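Local coordinates for protein metallo-beta-lactamase FIM-1 (Pseudomonas aeruginosa, PDB 6V3Q) that probably hydrolyses the amide bond of beta-lactam antibiotics with the help of zinc, giving resistance to these drugs, at residues A77-G89 with Q112-F124. Sequence-based numbering, arbitrary orientation. Where two conformers were deposited one is given.
With ZN (zinc ion), chain C.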
loop_
_atom_site.group_PDB
_atom_site.type_symbol
_atom_site.label_atom_id
_atom_site.label_comp_id
_atom_site.label_asym_id
_atom_site.label_seq_id
_atom_site.Cartn_x
_atom_site.Cartn_y
_atom_site.Cartn_z
ATOM N N ALA A 77 -12.422 -15.658 -20.200
ATOM C CA ALA A 77 -11.586 -15.256 -19.082
ATOM C C ALA A 77 -10.919 -16.486 -18.482
ATOM O O ALA A 77 -11.510 -17.568 -18.420
ATOM C CB ALA A 77 -12.395 -14.511 -18.017
ATOM N N VAL A 78 -9.673 -16.307 -18.049
ATOM C CA VAL A 78 -8.915 -17.340 -17.357
ATOM C C VAL A 78 -8.221 -16.689 -16.168
ATOM O O VAL A 78 -7.880 -15.503 -16.194
ATOM C CB VAL A 78 -7.894 -18.031 -18.291
ATOM C CG1 VAL A 78 -6.858 -17.033 -18.787
ATOM C CG2 VAL A 78 -7.237 -19.216 -17.594
ATOM N N PHE A 79 -8.039 -17.463 -15.105
ATOM C CA PHE A 79 -7.458 -16.969 -13.870
ATOM C C PHE A 79 -6.297 -17.866 -13.467
ATOM O O PHE A 79 -6.331 -19.084 -13.668
ATOM C CB PHE A 79 -8.513 -16.915 -12.764
ATOM C CG PHE A 79 -9.889 -16.576 -13.265
ATOM C CD1 PHE A 79 -10.203 -15.283 -13.652
ATOM C CD2 PHE A 79 -10.864 -17.554 -13.366
ATOM C CE1 PHE A 79 -11.462 -14.973 -14.125
ATOM C CE2 PHE A 79 -12.130 -17.248 -13.836
ATOM C CZ PHE A 79 -12.428 -15.955 -14.215
ATOM N N THR A 80 -5.267 -17.252 -12.885
ATOM C CA THR A 80 -4.007 -17.946 -12.659
ATOM C C THR A 80 -3.941 -18.684 -11.324
ATOM O O THR A 80 -3.171 -19.643 -11.210
ATOM C CB THR A 80 -2.837 -16.962 -12.771
ATOM O OG1 THR A 80 -3.011 -15.892 -11.835
ATOM C CG2 THR A 80 -2.773 -16.389 -14.181
ATOM N N HIS A 81 -4.719 -18.276 -10.321
ATOM C CA HIS A 81 -4.874 -19.065 -9.100
ATOM C C HIS A 81 -6.042 -18.500 -8.303
ATOM O O HIS A 81 -6.611 -17.461 -8.650
ATOM C CB HIS A 81 -3.592 -19.107 -8.260
ATOM C CG HIS A 81 -3.215 -17.796 -7.646
ATOM N ND1 HIS A 81 -2.685 -16.754 -8.375
ATOM C CD2 HIS A 81 -3.265 -17.370 -6.362
ATOM C CE1 HIS A 81 -2.436 -15.737 -7.569
ATOM N NE2 HIS A 81 -2.779 -16.084 -6.342
ATOM N N ALA A 82 -6.391 -19.205 -7.229
ATOM C CA ALA A 82 -7.614 -18.926 -6.478
ATOM C C ALA A 82 -7.309 -18.071 -5.247
ATOM O O ALA A 82 -7.434 -18.496 -4.099
ATOM C CB ALA A 82 -8.305 -20.230 -6.099
ATOM N N HIS A 83 -6.899 -16.838 -5.521
ATOM C CA HIS A 83 -6.840 -15.768 -4.536
ATOM C C HIS A 83 -7.675 -14.603 -5.048
ATOM O O HIS A 83 -8.037 -14.544 -6.226
ATOM C CB HIS A 83 -5.394 -15.336 -4.259
ATOM C CG HIS A 83 -4.687 -16.211 -3.272
ATOM N ND1 HIS A 83 -3.339 -16.102 -3.010
ATOM C CD2 HIS A 83 -5.144 -17.207 -2.476
ATOM C CE1 HIS A 83 -2.994 -16.994 -2.099
ATOM N NE2 HIS A 83 -4.072 -17.678 -1.758
ATOM N N ASP A 84 -7.995 -13.664 -4.152
ATOM C CA ASP A 84 -8.961 -12.627 -4.498
ATOM C C ASP A 84 -8.410 -11.557 -5.435
ATOM O O ASP A 84 -9.200 -10.790 -5.994
ATOM C CB ASP A 84 -9.524 -11.959 -3.238
ATOM C CG ASP A 84 -8.460 -11.651 -2.208
ATOM O OD1 ASP A 84 -7.495 -10.928 -2.536
ATOM O OD2 ASP A 84 -8.600 -12.124 -1.060
ATOM N N ASP A 85 -7.096 -11.475 -5.633
ATOM C CA ASP A 85 -6.597 -10.556 -6.649
ATOM C C ASP A 85 -6.668 -11.146 -8.050
ATOM O O ASP A 85 -6.489 -10.409 -9.026
ATOM C CB ASP A 85 -5.162 -10.125 -6.336
ATOM C CG ASP A 85 -4.233 -11.296 -6.106
ATOM O OD1 ASP A 85 -4.699 -12.348 -5.619
ATOM O OD2 ASP A 85 -3.029 -11.159 -6.407
ATOM N N LYS A 86 -6.937 -12.446 -8.167
ATOM C CA LYS A 86 -7.082 -13.104 -9.458
ATOM C C LYS A 86 -8.501 -13.552 -9.755
ATOM O O LYS A 86 -8.921 -13.497 -10.911
ATOM C CB LYS A 86 -6.156 -14.324 -9.545
ATOM C CG LYS A 86 -4.707 -13.999 -9.289
ATOM C CD LYS A 86 -4.316 -12.725 -10.006
ATOM C CE LYS A 86 -2.864 -12.404 -9.775
ATOM N NZ LYS A 86 -2.449 -11.134 -10.431
ATOM N N MET A 87 -9.248 -13.998 -8.743
ATOM C CA MET A 87 -10.614 -14.472 -8.934
ATOM C C MET A 87 -11.620 -13.669 -8.117
ATOM O O MET A 87 -12.732 -14.147 -7.871
ATOM C CB MET A 87 -10.718 -15.958 -8.588
ATOM C CG MET A 87 -9.821 -16.851 -9.425
ATOM S SD MET A 87 -10.118 -18.607 -9.140
ATOM C CE MET A 87 -11.782 -18.781 -9.778
ATOM N N GLY A 88 -11.254 -12.460 -7.690
ATOM C CA GLY A 88 -12.141 -11.678 -6.845
ATOM C C GLY A 88 -13.422 -11.249 -7.529
ATOM O O GLY A 88 -14.442 -11.042 -6.863
ATOM N N GLY A 89 -13.396 -11.111 -8.853
ATOM C CA GLY A 89 -14.559 -10.642 -9.580
ATOM C C GLY A 89 -15.099 -11.644 -10.578
ATOM O O GLY A 89 -15.624 -11.262 -11.629
ATOM N N GLN A 112 -13.661 -22.314 -0.541
ATOM C CA GLN A 112 -13.071 -22.156 0.785
ATOM C C GLN A 112 -12.474 -20.767 0.968
ATOM O O GLN A 112 -12.543 -20.192 2.061
ATOM C CB GLN A 112 -12.006 -23.230 1.017
ATOM C CG GLN A 112 -12.561 -24.594 1.392
ATOM C CD GLN A 112 -12.310 -24.941 2.844
ATOM O OE1 GLN A 112 -11.243 -24.653 3.386
ATOM N NE2 GLN A 112 -13.296 -25.556 3.487
ATOM N N ASN A 113 -11.889 -20.209 -0.090
ATOM C CA ASN A 113 -11.278 -18.888 -0.041
ATOM C C ASN A 113 -12.283 -17.765 -0.256
ATOM O O ASN A 113 -11.872 -16.627 -0.505
ATOM C CB ASN A 113 -10.155 -18.789 -1.077
ATOM C CG ASN A 113 -8.999 -19.720 -0.771
ATOM O OD1 ASN A 113 -8.743 -20.047 0.388
ATOM N ND2 ASN A 113 -8.293 -20.150 -1.809
ATOM N N GLY A 114 -13.577 -18.056 -0.167
ATOM C CA GLY A 114 -14.588 -17.022 -0.335
ATOM C C GLY A 114 -14.648 -16.460 -1.737
ATOM O O GLY A 114 -14.902 -15.263 -1.913
ATOM N N LEU A 115 -14.422 -17.300 -2.745
ATOM C CA LEU A 115 -14.370 -16.869 -4.132
ATOM C C LEU A 115 -15.361 -17.666 -4.968
ATOM O O LEU A 115 -15.691 -18.812 -4.648
ATOM C CB LEU A 115 -12.955 -17.032 -4.703
ATOM C CG LEU A 115 -11.841 -16.255 -4.001
ATOM C CD1 LEU A 115 -10.476 -16.729 -4.473
ATOM C CD2 LEU A 115 -11.999 -14.761 -4.226
ATOM N N THR A 116 -15.838 -17.041 -6.033
ATOM C CA THR A 116 -16.695 -17.734 -6.987
ATOM C C THR A 116 -15.830 -18.561 -7.932
ATOM O O THR A 116 -14.875 -18.031 -8.508
ATOM C CB THR A 116 -17.535 -16.742 -7.787
ATOM O OG1 THR A 116 -18.370 -15.990 -6.898
ATOM C CG2 THR A 116 -18.408 -17.475 -8.799
ATOM N N PRO A 117 -16.119 -19.847 -8.105
ATOM C CA PRO A 117 -15.301 -20.669 -8.999
ATOM C C PRO A 117 -15.541 -20.318 -10.459
ATOM O O PRO A 117 -16.548 -19.712 -10.830
ATOM C CB PRO A 117 -15.766 -22.096 -8.691
ATOM C CG PRO A 117 -17.178 -21.922 -8.227
ATOM C CD PRO A 117 -17.196 -20.624 -7.467
ATOM N N ALA A 118 -14.581 -20.707 -11.293
ATOM C CA ALA A 118 -14.776 -20.608 -12.728
ATOM C C ALA A 118 -15.727 -21.703 -13.200
ATOM O O ALA A 118 -15.959 -22.702 -12.515
ATOM C CB ALA A 118 -13.442 -20.705 -13.468
ATOM N N GLU A 119 -16.286 -21.501 -14.392
ATOM C CA GLU A 119 -17.304 -22.416 -14.890
ATOM C C GLU A 119 -16.700 -23.691 -15.468
ATOM O O GLU A 119 -17.302 -24.764 -15.350
ATOM C CB GLU A 119 -18.166 -21.714 -15.940
ATOM C CG GLU A 119 -19.359 -22.522 -16.412
ATOM C CD GLU A 119 -20.131 -21.818 -17.507
ATOM O OE1 GLU A 119 -19.656 -20.769 -17.988
ATOM O OE2 GLU A 119 -21.212 -22.313 -17.887
ATOM N N HIS A 120 -15.525 -23.602 -16.085
ATOM C CA HIS A 120 -14.901 -24.739 -16.745
ATOM C C HIS A 120 -13.537 -25.026 -16.134
ATOM O O HIS A 120 -12.788 -24.101 -15.799
ATOM C CB HIS A 120 -14.742 -24.489 -18.250
ATOM C CG HIS A 120 -16.041 -24.358 -18.984
ATOM N ND1 HIS A 120 -16.500 -23.156 -19.477
ATOM C CD2 HIS A 120 -16.975 -25.281 -19.312
ATOM C CE1 HIS A 120 -17.662 -23.343 -20.076
ATOM N NE2 HIS A 120 -17.974 -24.624 -19.990
ATOM N N ASP A 121 -13.225 -26.312 -15.992
ATOM C CA ASP A 121 -11.878 -26.733 -15.633
ATOM C C ASP A 121 -11.021 -26.799 -16.887
ATOM O O ASP A 121 -11.451 -27.337 -17.913
ATOM C CB ASP A 121 -11.899 -28.097 -14.942
ATOM C CG ASP A 121 -12.636 -28.074 -13.624
ATOM O OD1 ASP A 121 -13.064 -26.980 -13.204
ATOM O OD2 ASP A 121 -12.789 -29.151 -13.009
ATOM N N LEU A 122 -9.815 -26.246 -16.809
ATOM C CA LEU A 122 -8.875 -26.377 -17.911
ATOM C C LEU A 122 -8.436 -27.830 -18.055
ATOM O O LEU A 122 -8.304 -28.564 -17.073
ATOM C CB LEU A 122 -7.663 -25.471 -17.687
ATOM C CG LEU A 122 -7.903 -23.962 -17.799
ATOM C CD1 LEU A 122 -6.748 -23.179 -17.198
ATOM C CD2 LEU A 122 -8.113 -23.566 -19.251
ATOM N N ILE A 123 -8.223 -28.248 -19.299
ATOM C CA ILE A 123 -7.782 -29.603 -19.608
ATOM C C ILE A 123 -6.404 -29.496 -20.247
ATOM O O ILE A 123 -6.277 -29.066 -21.400
ATOM C CB ILE A 123 -8.768 -30.344 -20.525
ATOM C CG1 ILE A 123 -10.139 -30.451 -19.851
ATOM C CG2 ILE A 123 -8.239 -31.728 -20.871
ATOM C CD1 ILE A 123 -11.095 -31.399 -20.541
ATOM N N PHE A 124 -5.376 -29.883 -19.501
ATOM C CA PHE A 124 -4.002 -29.799 -19.968
ATOM C C PHE A 124 -3.594 -31.084 -20.673
ATOM O O PHE A 124 -4.067 -32.175 -20.344
ATOM C CB PHE A 124 -3.051 -29.528 -18.803
ATOM C CG PHE A 124 -3.209 -28.162 -18.196
ATOM C CD1 PHE A 124 -3.970 -27.975 -17.053
ATOM C CD2 PHE A 124 -2.590 -27.063 -18.767
ATOM C CE1 PHE A 124 -4.115 -26.715 -16.495
ATOM C CE2 PHE A 124 -2.730 -25.803 -18.215
ATOM C CZ PHE A 124 -3.493 -25.629 -17.079
HETATM ZN ZN ZN C . -2.005 -15.242 -4.446
HETATM O O HOH W 1 -14.905 -14.179 -6.535
#
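The zinc-binding HxHxD motif of the metallo-beta-lactamase fold, here His81-Ala82-His83-Asp84-Asp85, rests against the loop 112-119, with Leu115 making the largest part of the contact. Within the motif, His81 NE2 and His83 ND1 bind the zinc ion, which His145 also ligates. His83 NE2 is hydrogen-bonded to Asp179. Segment 112-124 packs against the backbone of the motif and supplies no zinc ligand. The two methyls of Leu115 lie side by side against the backbone of the motif and the turn after it. CD1 lies 3.5 Å from Ala82 C, and CD2 lies 3.7 Å from Asp84 CA. The CG of Leu115 is anti to its carbonyl carbon (chi1 -60°), which sends the fork toward the motif. Beside it, Asn113 ND2 gives a weak, bent hydrogen bond to Ala82 O (3.0 Å, 129° at the hydrogen). Met87 bends at its last torsion (chi3 66°), and its CE ends 3.4 Å from Thr116 O. Ala118 CB sits at the edge of the Phe79 ring, in its plane, 3.7 Å from CE2. Farther along, the side chains of Val78 and Leu122 cross at about a right angle, CG2 of Val78 4.0 Å from CD1 of Leu122, and both also touch Ile138 of strand 137-139. At the other end, one water bridges the segments: it donates to Met87 O at 2.6 Å and accepts from Thr116 N at 3.1 Å.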